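Local coordinates for protein tetraacyldisaccharide 4'-kinase (Aquifex aeolicus, PDB 4EHY) that probably transfers the gamma-phosphate of ATP to the 4'-position of a tetraacyldisaccharide 1-phosphate, making lipid IVA in lipid A biosynthesis, at residues F202-E207 and F296-E301. Residues are numbered along the deposited sequence; the frame is centred on the assembly and turned at random.
With ADP (adenosine-5'-diphosphate), chain B.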
loop_
_atom_site.group_PDB
_atom_site.type_symbol
_atom_site.label_atom_id
_atom_site.label_comp_id
_atom_site.label_asym_id
_atom_site.label_seq_id
_atom_site.Cartn_x
_atom_site.Cartn_y
_atom_site.Cartn_z
ATOM N N PHE A 202 15.202 7.162 -1.837
ATOM C CA PHE A 202 14.975 7.194 -0.399
ATOM C C PHE A 202 14.795 5.780 0.152
ATOM O O PHE A 202 13.971 5.021 -0.341
ATOM C CB PHE A 202 13.730 8.052 -0.101
ATOM C CG PHE A 202 13.788 9.408 -0.736
ATOM C CD1 PHE A 202 13.350 9.595 -2.039
ATOM C CD2 PHE A 202 14.340 10.484 -0.057
ATOM C CE1 PHE A 202 13.437 10.835 -2.647
ATOM C CE2 PHE A 202 14.418 11.739 -0.654
ATOM C CZ PHE A 202 13.973 11.911 -1.960
ATOM N N LYS A 203 15.566 5.426 1.173
ATOM C CA LYS A 203 15.380 4.142 1.858
ATOM C C LYS A 203 14.204 4.196 2.831
ATOM O O LYS A 203 14.065 5.136 3.611
ATOM C CB LYS A 203 16.642 3.734 2.621
ATOM C CG LYS A 203 17.836 3.368 1.744
ATOM C CD LYS A 203 18.926 2.748 2.612
ATOM C CE LYS A 203 20.118 2.258 1.795
ATOM N NZ LYS A 203 21.146 1.730 2.722
ATOM N N MET A 204 13.358 3.178 2.788
ATOM C CA MET A 204 12.200 3.116 3.670
ATOM C C MET A 204 12.377 2.000 4.688
ATOM O O MET A 204 12.655 0.857 4.323
ATOM C CB MET A 204 10.927 2.871 2.858
ATOM C CG MET A 204 9.677 2.631 3.684
ATOM S SD MET A 204 8.217 2.466 2.625
ATOM C CE MET A 204 7.161 1.408 3.619
ATOM N N PHE A 205 12.202 2.335 5.961
ATOM C CA PHE A 205 12.306 1.351 7.032
ATOM C C PHE A 205 10.966 1.234 7.736
ATOM O O PHE A 205 10.214 2.200 7.823
ATOM C CB PHE A 205 13.394 1.761 8.041
ATOM C CG PHE A 205 14.799 1.771 7.478
ATOM C CD1 PHE A 205 15.652 0.691 7.680
ATOM C CD2 PHE A 205 15.281 2.879 6.789
ATOM C CE1 PHE A 205 16.957 0.706 7.186
ATOM C CE2 PHE A 205 16.581 2.903 6.290
ATOM C CZ PHE A 205 17.420 1.815 6.487
ATOM N N ARG A 206 10.642 0.043 8.216
ATOM C CA ARG A 206 9.470 -0.110 9.071
ATOM C C ARG A 206 9.955 -0.355 10.500
ATOM O O ARG A 206 10.720 -1.298 10.755
ATOM C CB ARG A 206 8.568 -1.242 8.575
ATOM C CG ARG A 206 7.765 -0.886 7.314
ATOM C CD ARG A 206 7.002 -2.093 6.754
ATOM N NE ARG A 206 7.877 -3.252 6.648
ATOM C CZ ARG A 206 7.495 -4.451 6.233
ATOM N NH1 ARG A 206 6.237 -4.659 5.884
ATOM N NH2 ARG A 206 8.373 -5.448 6.197
ATOM N N GLU A 207 9.565 0.532 11.412
ATOM C CA GLU A 207 9.939 0.403 12.823
ATOM C C GLU A 207 8.816 -0.298 13.589
ATOM O O GLU A 207 7.771 0.298 13.871
ATOM C CB GLU A 207 10.230 1.771 13.450
ATOM C CG GLU A 207 10.670 1.691 14.922
ATOM C CD GLU A 207 10.620 3.029 15.626
ATOM O OE1 GLU A 207 11.025 4.041 15.020
ATOM O OE2 GLU A 207 10.172 3.074 16.789
ATOM N N PHE A 296 3.619 -0.734 13.232
ATOM C CA PHE A 296 4.943 -0.156 13.011
ATOM C C PHE A 296 4.819 1.300 12.544
ATOM O O PHE A 296 3.752 1.726 12.111
ATOM C CB PHE A 296 5.679 -0.959 11.935
ATOM C CG PHE A 296 4.907 -1.070 10.647
ATOM C CD1 PHE A 296 5.091 -0.140 9.623
ATOM C CD2 PHE A 296 3.965 -2.078 10.475
ATOM C CE1 PHE A 296 4.368 -0.231 8.434
ATOM C CE2 PHE A 296 3.222 -2.174 9.296
ATOM C CZ PHE A 296 3.422 -1.241 8.271
ATOM N N LYS A 297 5.915 2.046 12.627
ATOM C CA LYS A 297 5.993 3.376 12.033
ATOM C C LYS A 297 6.823 3.275 10.763
ATOM O O LYS A 297 7.739 2.465 10.669
ATOM C CB LYS A 297 6.673 4.364 12.987
ATOM C CG LYS A 297 5.947 4.581 14.310
ATOM C CD LYS A 297 6.850 5.294 15.335
ATOM C CE LYS A 297 6.198 5.341 16.727
ATOM N NZ LYS A 297 7.112 5.856 17.795
ATOM N N VAL A 298 6.504 4.098 9.778
ATOM C CA VAL A 298 7.300 4.136 8.571
ATOM C C VAL A 298 8.253 5.300 8.745
ATOM O O VAL A 298 7.849 6.379 9.184
ATOM C CB VAL A 298 6.402 4.320 7.323
ATOM C CG1 VAL A 298 7.229 4.566 6.073
ATOM C CG2 VAL A 298 5.505 3.114 7.136
ATOM N N LYS A 299 9.529 5.056 8.464
ATOM C CA LYS A 299 10.563 6.068 8.573
ATOM C C LYS A 299 11.302 6.164 7.242
ATOM O O LYS A 299 11.656 5.139 6.649
ATOM C CB LYS A 299 11.537 5.691 9.681
ATOM C CG LYS A 299 10.840 5.267 10.955
ATOM C CD LYS A 299 10.929 6.327 12.030
ATOM C CE LYS A 299 12.034 5.979 13.013
ATOM N NZ LYS A 299 12.003 6.817 14.244
ATOM N N LEU A 300 11.520 7.388 6.766
ATOM C CA LEU A 300 12.210 7.605 5.490
ATOM C C LEU A 300 13.538 8.317 5.687
ATOM O O LEU A 300 13.604 9.358 6.348
ATOM C CB LEU A 300 11.349 8.428 4.523
ATOM C CG LEU A 300 10.386 7.725 3.557
ATOM C CD1 LEU A 300 11.149 6.994 2.467
ATOM C CD2 LEU A 300 9.420 6.783 4.283
ATOM N N GLU A 301 14.597 7.761 5.113
ATOM C CA GLU A 301 15.862 8.476 5.024
ATOM C C GLU A 301 15.676 9.778 4.252
ATOM O O GLU A 301 15.005 9.810 3.220
ATOM C CB GLU A 301 16.917 7.633 4.321
ATOM C CG GLU A 301 17.570 6.587 5.194
ATOM C CD GLU A 301 18.883 6.098 4.608
ATOM O OE1 GLU A 301 19.473 6.833 3.782
ATOM O OE2 GLU A 301 19.321 4.981 4.968
HETATM P PB ADP B . 1.057 -3.594 -0.404
HETATM O O1B ADP B . -0.223 -4.109 -1.012
HETATM O O2B ADP B . 2.175 -3.390 -1.402
HETATM O O3B ADP B . 0.834 -2.362 0.448
HETATM P PA ADP B . 0.895 -5.773 1.575
HETATM O O1A ADP B . 2.057 -6.176 2.440
HETATM O O2A ADP B . 0.033 -6.820 0.927
HETATM O O3A ADP B . 1.623 -4.785 0.512
HETATM O "O5'" ADP B . -0.086 -4.868 2.453
HETATM C "C5'" ADP B . 0.428 -3.802 3.234
HETATM C "C4'" ADP B . -0.291 -3.861 4.577
HETATM O "O4'" ADP B . -0.192 -5.195 5.133
HETATM C "C3'" ADP B . 0.410 -2.945 5.550
HETATM O "O3'" ADP B . -0.200 -1.657 5.529
HETATM C "C2'" ADP B . 0.236 -3.644 6.878
HETATM O "O2'" ADP B . -1.053 -3.310 7.400
HETATM C "C1'" ADP B . 0.202 -5.114 6.510
HETATM N N9 ADP B . 1.572 -5.676 6.633
HETATM C C8 ADP B . 2.320 -6.159 5.623
HETATM N N7 ADP B . 3.517 -6.624 6.068
HETATM C C5 ADP B . 3.541 -6.444 7.402
HETATM C C6 ADP B . 4.511 -6.716 8.492
HETATM N N6 ADP B . 5.734 -7.283 8.246
HETATM N N1 ADP B . 4.129 -6.373 9.740
HETATM C C2 ADP B . 2.934 -5.813 10.007
HETATM N N3 ADP B . 2.013 -5.534 9.069
HETATM C C4 ADP B . 2.256 -5.829 7.769
#
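F202 sets its CB 3.8 Å from L300 CD1, while the edge of its ring, at CD2, meets the backbone oxygen of E301; helix 303-311 also packs on this phenylalanine. From here two antiparallel strands of a P-loop kinase lie edge to edge, 202-207 running toward the adenine of ADP and 296-300 running away from it. K203 O accepts the amide of E301, and the two side chains lie alongside each other, pointing the same way: the lysine methylenes brush the carboxylate, K203 CD coming 3.3 Å from E301 OE2. The ammonium carries on to a salt bridge with E194. M204 turns to the face shared with L300 and V298. With CG anti to the backbone N (chi1 173°) and the chain extended beyond it, its CG, SD and CE pass across V298 CG1, and its side chain also touches helix 51-61, whose first residues belong to the predicted ATP-binding loop. F205 exchanges two backbone bonds with K299, its own N–H pointing almost straight at K299 O (2.9 Å, 178°), and on the opposite side of the sheet from M204 the edge of its ring meets E301 OE2 in plane. R206 lays its aliphatic part over F296: CD stands over one ring face, 4.0 Å from the centroid. A bend at chi3 (-49°) then carries the guanidinium toward the adenine, where R206 NH1 comes 3.4 Å from ADP N7. E189 forms a salt bridge with NH2, and Q240 a hydrogen bond. An alanine here would probably leave the F296 face without the CG and CD methylenes lying over it, and E189 without its cationic partner. E207 closes the pairing with two backbone bonds to K297. Its extended side chain reaches K299, itself bent at chi2 and chi3, and E207 OE1 receives K299 NZ in a 3.0 Å salt bridge.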